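Aminoacyltransferase FemA (Staphylococcus aureus, PDB 1LRZ) catalyses the addition of glycines 2 and 3 of the pentaglycine interpeptide bridge of staphylococcal peptidoglycan, with glycyl-tRNA(Gly) as the donor. Local coordinates at residues A[105-116]-A[389-399]. Numbering follows the deposited sequence.
Sequences LHIDPYLPYQYL and EIIEYVGDFIK
H106 faces I398 and Y115 faces I391 as non-hydrogen-bonded pairs in two successive antiparallel strand pairings, by which residues 105-116 and 389-399 run side by side from one mixed β-sheet of FemA into the other. Reciprocal bonds, I107 N to F397 O and F397 N to I107 O, flank the first pair. The strand directions are 163° apart for 105-107 and 397-399, and 147° apart for 112-116 and 389-393; between them the register slips by one residue through the loops that join the strands. A classic β bulge follows: E392 O accepts from both Y113 N (2.7 Å) and Q114 N (3.1 Å), the first in the carbonyl plane and the second tilted from it. At the loops, V394 N reaches L111 O (3.0 Å), while water 2 donates to both P109 O and G395 O.

The bulge sets Y113 and Q114 alongside the extended E392 side chain. Q114 NE2 donates to E392 OE2 (2.7 Å) within its own amide plane but from above the carboxylate, the two planes being 72° apart. E392 OE1 lies at the edge of the Y113 ring and is salt-bridged to R156. Y110 CD2 lies over one face of the Y393 ring, the two rings set obliquely, and Y110 CE2 comes 3.4 Å from Y393 CZ; the Y110 hydroxyl goes on to E324 and R360. P109 CG meets V394 CG2, and I107 CG1 packs on F397 CB (3.6 Å), with M135 of helix 130-137 touching both I107 and F397.

H106, its ring swung anti to the backbone N, sends NE2 in the ring plane to the anti lone pair of D396 OD2 (2.7 Å), and Y69 binds its ND1. D108 OD1 is hydrogen-bonded to Y71 OH, and water 1 donates to D396 OD2 and D108 OD1, bridging two carboxylate oxygens 4.2 Å apart and probably easing their repulsion.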
ATOM      1  N   LEU A 105       0.626   7.528 -27.394  1.00 21.54           N
ATOM      2  CA  LEU A 105       0.825   8.012 -26.034  1.00 21.64           C
ATOM      3  C   LEU A 105      -0.251   7.432 -25.120  1.00 22.62           C
ATOM      4  O   LEU A 105      -1.449   7.585 -25.371  1.00 21.54           O
ATOM      5  CB  LEU A 105       0.768   9.541 -26.024  1.00 21.40           C
ATOM      6  CG  LEU A 105       0.665  10.271 -24.680  1.00 19.05           C
ATOM      7  CD1 LEU A 105       1.845   9.916 -23.787  1.00 16.25           C
ATOM      8  CD2 LEU A 105       0.610  11.773 -24.945  1.00 18.00           C
ATOM      9  N   HIS A 106       0.202   6.770 -24.061  1.00 17.97           N
ATOM     10  CA  HIS A 106      -0.667   6.112 -23.098  1.00 17.77           C
ATOM     11  C   HIS A 106      -0.625   6.832 -21.738  1.00 19.02           C
ATOM     12  O   HIS A 106       0.440   6.952 -21.128  1.00 20.80           O
ATOM     13  CB  HIS A 106      -0.193   4.655 -22.953  1.00 14.67           C
ATOM     14  CG  HIS A 106      -0.902   3.872 -21.894  1.00 17.02           C
ATOM     15  ND1 HIS A 106      -0.418   2.668 -21.420  1.00 21.41           N
ATOM     16  CD2 HIS A 106      -2.044   4.116 -21.209  1.00 17.39           C
ATOM     17  CE1 HIS A 106      -1.235   2.208 -20.487  1.00 21.93           C
ATOM     18  NE2 HIS A 106      -2.228   3.069 -20.341  1.00 20.49           N
ATOM     19  N   ILE A 107      -1.773   7.331 -21.281  1.00 15.63           N
ATOM     20  CA  ILE A 107      -1.839   8.006 -19.983  1.00 18.33           C
ATOM     21  C   ILE A 107      -2.819   7.299 -19.032  1.00 18.56           C
ATOM     22  O   ILE A 107      -3.854   6.774 -19.458  1.00 18.19           O
ATOM     23  CB  ILE A 107      -2.278   9.485 -20.112  1.00 19.20           C
ATOM     24  CG1 ILE A 107      -3.685   9.557 -20.709  1.00 24.45           C
ATOM     25  CG2 ILE A 107      -1.277  10.262 -20.993  1.00 19.46           C
ATOM     26  CD1 ILE A 107      -4.339  10.930 -20.600  1.00 26.43           C
ATOM     27  N   ASP A 108      -2.476   7.278 -17.747  1.00 18.68           N
ATOM     28  CA  ASP A 108      -3.323   6.671 -16.725  1.00 17.08           C
ATOM     29  C   ASP A 108      -3.220   7.543 -15.467  1.00 17.39           C
ATOM     30  O   ASP A 108      -2.647   7.151 -14.448  1.00 13.84           O
ATOM     31  CB  ASP A 108      -2.910   5.198 -16.464  1.00 12.82           C
ATOM     32  CG  ASP A 108      -1.449   5.030 -16.055  1.00 16.39           C
ATOM     33  OD1 ASP A 108      -1.085   3.905 -15.662  1.00 17.12           O
ATOM     34  OD2 ASP A 108      -0.658   5.988 -16.120  1.00 16.93           O
ATOM     35  N   PRO A 109      -3.782   8.764 -15.542  1.00 19.19           N
ATOM     36  CA  PRO A 109      -3.767   9.729 -14.440  1.00 19.21           C
ATOM     37  C   PRO A 109      -4.357   9.211 -13.138  1.00 17.22           C
ATOM     38  O   PRO A 109      -5.369   8.503 -13.123  1.00 16.87           O
ATOM     39  CB  PRO A 109      -4.537  10.925 -15.009  1.00 18.73           C
ATOM     40  CG  PRO A 109      -5.492  10.294 -15.937  1.00 22.99           C
ATOM     41  CD  PRO A 109      -4.668   9.223 -16.626  1.00 18.29           C
ATOM     42  N   TYR A 110      -3.684   9.570 -12.053  1.00 17.09           N
ATOM     43  CA  TYR A 110      -4.064   9.203 -10.689  1.00 16.70           C
ATOM     44  C   TYR A 110      -5.149  10.225 -10.347  1.00 16.31           C
ATOM     45  O   TYR A 110      -4.940  11.137  -9.548  1.00 15.01           O
ATOM     46  CB  TYR A 110      -2.839   9.379  -9.783  1.00 13.08           C
ATOM     47  CG  TYR A 110      -2.904   8.665  -8.444  1.00 15.04           C
ATOM     48  CD1 TYR A 110      -1.972   8.955  -7.447  1.00 10.69           C
ATOM     49  CD2 TYR A 110      -3.873   7.691  -8.181  1.00 13.07           C
ATOM     50  CE1 TYR A 110      -1.983   8.296  -6.225  1.00 14.83           C
ATOM     51  CE2 TYR A 110      -3.902   7.023  -6.941  1.00 16.48           C
ATOM     52  CZ  TYR A 110      -2.948   7.330  -5.975  1.00 17.13           C
ATOM     53  OH  TYR A 110      -2.926   6.669  -4.773  1.00 16.65           O
ATOM     54  N   LEU A 111      -6.304  10.057 -10.986  1.00 14.76           N
ATOM     55  CA  LEU A 111      -7.434  10.974 -10.859  1.00 15.63           C
ATOM     56  C   LEU A 111      -8.720  10.238 -10.497  1.00 12.20           C
ATOM     57  O   LEU A 111      -9.212   9.437 -11.285  1.00 15.92           O
ATOM     58  CB  LEU A 111      -7.629  11.688 -12.210  1.00 14.36           C
ATOM     59  CG  LEU A 111      -8.754  12.715 -12.356  1.00 15.87           C
ATOM     60  CD1 LEU A 111      -8.501  13.856 -11.392  1.00 11.74           C
ATOM     61  CD2 LEU A 111      -8.810  13.236 -13.800  1.00 14.13           C
ATOM     62  N   PRO A 112      -9.290  10.516  -9.315  1.00 14.56           N
ATOM     63  CA  PRO A 112     -10.526   9.840  -8.909  1.00 14.47           C
ATOM     64  C   PRO A 112     -11.666  10.103  -9.878  1.00 15.77           C
ATOM     65  O   PRO A 112     -11.766  11.183 -10.465  1.00 15.19           O
ATOM     66  CB  PRO A 112     -10.824  10.430  -7.528  1.00 12.23           C
ATOM     67  CG  PRO A 112      -9.480  10.849  -7.023  1.00 15.33           C
ATOM     68  CD  PRO A 112      -8.831  11.441  -8.263  1.00 13.37           C
ATOM     69  N   TYR A 113     -12.530   9.100 -10.009  1.00 15.57           N
ATOM     70  CA  TYR A 113     -13.701   9.154 -10.865  1.00 16.71           C
ATOM     71  C   TYR A 113     -14.937   9.022  -9.967  1.00 16.45           C
ATOM     72  O   TYR A 113     -15.780   9.919  -9.920  1.00 17.09           O
ATOM     73  CB  TYR A 113     -13.644   8.006 -11.881  1.00 14.87           C
ATOM     74  CG  TYR A 113     -14.951   7.708 -12.585  1.00 18.21           C
ATOM     75  CD1 TYR A 113     -15.761   8.743 -13.085  1.00 17.88           C
ATOM     76  CD2 TYR A 113     -15.368   6.394 -12.779  1.00 18.61           C
ATOM     77  CE1 TYR A 113     -16.950   8.474 -13.753  1.00 17.80           C
ATOM     78  CE2 TYR A 113     -16.560   6.106 -13.452  1.00 19.28           C
ATOM     79  CZ  TYR A 113     -17.343   7.149 -13.937  1.00 19.43           C
ATOM     80  OH  TYR A 113     -18.503   6.864 -14.617  1.00 19.74           O
ATOM     81  N   GLN A 114     -15.011   7.911  -9.238  1.00 16.13           N
ATOM     82  CA  GLN A 114     -16.122   7.628  -8.332  1.00 18.22           C
ATOM     83  C   GLN A 114     -15.625   7.048  -7.001  1.00 16.43           C
ATOM     84  O   GLN A 114     -14.521   6.503  -6.928  1.00 16.06           O
ATOM     85  CB  GLN A 114     -17.073   6.593  -8.959  1.00 19.88           C
ATOM     86  CG  GLN A 114     -17.673   6.974 -10.289  1.00 23.51           C
ATOM     87  CD  GLN A 114     -18.696   5.953 -10.764  1.00 28.67           C
ATOM     88  OE1 GLN A 114     -19.831   6.309 -11.075  1.00 26.40           O
ATOM     89  NE2 GLN A 114     -18.296   4.674 -10.823  1.00 23.30           N
ATOM     90  N   TYR A 115     -16.464   7.150  -5.969  1.00 14.72           N
ATOM     91  CA  TYR A 115     -16.179   6.600  -4.644  1.00 15.45           C
ATOM     92  C   TYR A 115     -17.221   5.511  -4.425  1.00 16.41           C
ATOM     93  O   TYR A 115     -18.381   5.690  -4.779  1.00 16.24           O
ATOM     94  CB  TYR A 115     -16.345   7.666  -3.564  1.00 13.91           C
ATOM     95  CG  TYR A 115     -15.421   8.839  -3.745  1.00 17.68           C
ATOM     96  CD1 TYR A 115     -15.915  10.103  -4.085  1.00 17.91           C
ATOM     97  CD2 TYR A 115     -14.044   8.684  -3.585  1.00 18.06           C
ATOM     98  CE1 TYR A 115     -15.047  11.188  -4.261  1.00 20.11           C
ATOM     99  CE2 TYR A 115     -13.173   9.755  -3.756  1.00 22.39           C
ATOM    100  CZ  TYR A 115     -13.677  10.996  -4.094  1.00 19.43           C
ATOM    101  OH  TYR A 115     -12.807  12.040  -4.252  1.00 23.70           O
ATOM    102  N   LEU A 116     -16.808   4.387  -3.851  1.00 14.85           N
ATOM    103  CA  LEU A 116     -17.728   3.278  -3.594  1.00 14.76           C
ATOM    104  C   LEU A 116     -17.452   2.701  -2.214  1.00 14.77           C
ATOM    105  O   LEU A 116     -16.455   3.064  -1.587  1.00 14.17           O
ATOM    106  CB  LEU A 116     -17.521   2.161  -4.634  1.00 10.76           C
ATOM    107  CG  LEU A 116     -17.708   2.538  -6.116  1.00 17.87           C
ATOM    108  CD1 LEU A 116     -16.384   3.004  -6.718  1.00 18.64           C
ATOM    109  CD2 LEU A 116     -18.205   1.343  -6.881  1.00 16.01           C
ATOM    110  N   GLU A 389     -12.414   3.056   2.275  1.00 12.08           N
ATOM    111  CA  GLU A 389     -13.477   3.267   1.289  1.00 16.22           C
ATOM    112  C   GLU A 389     -12.882   2.920  -0.077  1.00 14.09           C
ATOM    113  O   GLU A 389     -11.669   2.802  -0.196  1.00 16.35           O
ATOM    114  CB  GLU A 389     -13.972   4.726   1.306  1.00 19.88           C
ATOM    115  CG  GLU A 389     -13.165   5.663   0.450  1.00 28.75           C
ATOM    116  CD  GLU A 389     -13.665   7.108   0.498  1.00 36.28           C
ATOM    117  OE1 GLU A 389     -14.879   7.350   0.264  1.00 36.41           O
ATOM    118  OE2 GLU A 389     -12.827   7.998   0.762  1.00 33.87           O
ATOM    119  N   ILE A 390     -13.708   2.744  -1.106  1.00 13.05           N
ATOM    120  CA  ILE A 390     -13.152   2.425  -2.424  1.00 12.69           C
ATOM    121  C   ILE A 390     -13.054   3.673  -3.313  1.00 15.97           C
ATOM    122  O   ILE A 390     -13.979   4.489  -3.365  1.00 12.92           O
ATOM    123  CB  ILE A 390     -14.018   1.398  -3.199  1.00 13.98           C
ATOM    124  CG1 ILE A 390     -14.113   0.071  -2.426  1.00 12.28           C
ATOM    125  CG2 ILE A 390     -13.414   1.162  -4.590  1.00 14.91           C
ATOM    126  CD1 ILE A 390     -12.778  -0.609  -2.178  1.00  9.77           C
ATOM    127  N   ILE A 391     -11.929   3.832  -3.996  1.00 13.51           N
ATOM    128  CA  ILE A 391     -11.797   4.948  -4.918  1.00 16.47           C
ATOM    129  C   ILE A 391     -11.589   4.346  -6.305  1.00 16.43           C
ATOM    130  O   ILE A 391     -10.688   3.528  -6.506  1.00 15.27           O
ATOM    131  CB  ILE A 391     -10.607   5.879  -4.585  1.00 18.43           C
ATOM    132  CG1 ILE A 391     -10.812   6.502  -3.198  1.00 17.69           C
ATOM    133  CG2 ILE A 391     -10.501   7.004  -5.667  1.00 11.85           C
ATOM    134  CD1 ILE A 391      -9.656   7.408  -2.746  1.00 19.55           C
ATOM    135  N   GLU A 392     -12.463   4.711  -7.237  1.00 14.79           N
ATOM    136  CA  GLU A 392     -12.355   4.239  -8.615  1.00 14.41           C
ATOM    137  C   GLU A 392     -11.771   5.387  -9.419  1.00 14.75           C
ATOM    138  O   GLU A 392     -12.286   6.513  -9.354  1.00 16.62           O
ATOM    139  CB  GLU A 392     -13.731   3.867  -9.179  1.00 13.74           C
ATOM    140  CG  GLU A 392     -13.688   3.482 -10.670  1.00 16.86           C
ATOM    141  CD  GLU A 392     -15.065   3.138 -11.229  1.00 22.00           C
ATOM    142  OE1 GLU A 392     -15.166   2.817 -12.443  1.00 18.63           O
ATOM    143  OE2 GLU A 392     -16.050   3.180 -10.454  1.00 18.96           O
ATOM    144  N   TYR A 393     -10.707   5.110 -10.170  1.00 13.51           N
ATOM    145  CA  TYR A 393     -10.056   6.138 -10.967  1.00 15.16           C
ATOM    146  C   TYR A 393     -10.575   6.172 -12.409  1.00 16.87           C
ATOM    147  O   TYR A 393     -11.230   5.236 -12.864  1.00 14.74           O
ATOM    148  CB  TYR A 393      -8.538   5.936 -10.940  1.00 15.57           C
ATOM    149  CG  TYR A 393      -7.980   5.957  -9.535  1.00 16.81           C
ATOM    150  CD1 TYR A 393      -7.712   4.768  -8.858  1.00 18.26           C
ATOM    151  CD2 TYR A 393      -7.800   7.162  -8.851  1.00 15.06           C
ATOM    152  CE1 TYR A 393      -7.284   4.761  -7.538  1.00 20.99           C
ATOM    153  CE2 TYR A 393      -7.373   7.175  -7.517  1.00 18.89           C
ATOM    154  CZ  TYR A 393      -7.115   5.966  -6.866  1.00 19.33           C
ATOM    155  OH  TYR A 393      -6.673   5.950  -5.561  1.00 17.47           O
ATOM    156  N   VAL A 394     -10.285   7.254 -13.125  1.00 15.83           N
ATOM    157  CA  VAL A 394     -10.765   7.400 -14.495  1.00 15.36           C
ATOM    158  C   VAL A 394     -10.302   6.313 -15.455  1.00 17.30           C
ATOM    159  O   VAL A 394     -11.032   5.956 -16.377  1.00 18.92           O
ATOM    160  CB  VAL A 394     -10.385   8.778 -15.083  1.00 14.96           C
ATOM    161  CG1 VAL A 394     -11.161   9.877 -14.341  1.00 19.20           C
ATOM    162  CG2 VAL A 394      -8.886   9.012 -14.961  1.00 15.56           C
ATOM    163  N   GLY A 395      -9.102   5.781 -15.243  1.00 17.59           N
ATOM    164  CA  GLY A 395      -8.621   4.732 -16.128  1.00 17.71           C
ATOM    165  C   GLY A 395      -7.548   5.158 -17.119  1.00 20.03           C
ATOM    166  O   GLY A 395      -6.802   6.121 -16.889  1.00 20.16           O
ATOM    167  N   ASP A 396      -7.495   4.443 -18.240  1.00 18.48           N
ATOM    168  CA  ASP A 396      -6.490   4.658 -19.280  1.00 19.54           C
ATOM    169  C   ASP A 396      -6.963   5.321 -20.563  1.00 20.42           C
ATOM    170  O   ASP A 396      -8.064   5.061 -21.042  1.00 21.19           O
ATOM    171  CB  ASP A 396      -5.862   3.321 -19.643  1.00 19.07           C
ATOM    172  CG  ASP A 396      -5.284   2.619 -18.445  1.00 23.55           C
ATOM    173  OD1 ASP A 396      -6.074   2.129 -17.602  1.00 22.34           O
ATOM    174  OD2 ASP A 396      -4.039   2.569 -18.346  1.00 20.46           O
ATOM    175  N   PHE A 397      -6.106   6.170 -21.123  1.00 21.05           N
ATOM    176  CA  PHE A 397      -6.410   6.858 -22.369  1.00 20.87           C
ATOM    177  C   PHE A 397      -5.215   6.724 -23.309  1.00 24.15           C
ATOM    178  O   PHE A 397      -4.051   6.873 -22.907  1.00 23.59           O
ATOM    179  CB  PHE A 397      -6.713   8.342 -22.129  1.00 22.94           C
ATOM    180  CG  PHE A 397      -7.823   8.589 -21.142  1.00 24.61           C
ATOM    181  CD1 PHE A 397      -7.602   8.434 -19.773  1.00 18.86           C
ATOM    182  CD2 PHE A 397      -9.084   8.996 -21.577  1.00 21.36           C
ATOM    183  CE1 PHE A 397      -8.618   8.686 -18.850  1.00 20.39           C
ATOM    184  CE2 PHE A 397     -10.109   9.250 -20.658  1.00 22.94           C
ATOM    185  CZ  PHE A 397      -9.870   9.096 -19.288  1.00 21.56           C
ATOM    186  N   ILE A 398      -5.511   6.455 -24.574  1.00 22.99           N
ATOM    187  CA  ILE A 398      -4.475   6.273 -25.573  1.00 22.41           C
ATOM    188  C   ILE A 398      -4.680   7.224 -26.740  1.00 23.14           C
ATOM    189  O   ILE A 398      -5.780   7.338 -27.273  1.00 22.37           O
ATOM    190  CB  ILE A 398      -4.486   4.814 -26.076  1.00 22.16           C
ATOM    191  CG1 ILE A 398      -3.957   3.898 -24.969  1.00 24.96           C
ATOM    192  CG2 ILE A 398      -3.672   4.677 -27.362  1.00 22.95           C
ATOM    193  CD1 ILE A 398      -4.151   2.426 -25.246  1.00 28.58           C
ATOM    194  N   LYS A 399      -3.624   7.937 -27.112  1.00 23.15           N
ATOM    195  CA  LYS A 399      -3.709   8.836 -28.243  1.00 22.80           C
ATOM    196  C   LYS A 399      -2.746   8.344 -29.310  1.00 22.75           C
ATOM    197  O   LYS A 399      -1.524   8.449 -29.163  1.00 21.33           O
ATOM    198  CB  LYS A 399      -3.351  10.269 -27.874  1.00 23.74           C
ATOM    199  CG  LYS A 399      -3.403  11.179 -29.100  1.00 27.55           C
ATOM    200  CD  LYS A 399      -3.085  12.622 -28.792  1.00 32.11           C
ATOM    201  CE  LYS A 399      -3.309  13.482 -30.028  1.00 35.10           C
ATOM    202  NZ  LYS A 399      -3.164  14.920 -29.710  1.00 43.09           N
TER
HETATM  203  O   HOH W   1      -2.337   1.804 -16.701  1.00 19.39           O
HETATM  204  O   HOH W   2      -6.419   6.304 -14.151  1.00 13.42           O
HETATM  205  O   HOH W   3     -17.299   5.673   0.043  1.00 34.74           O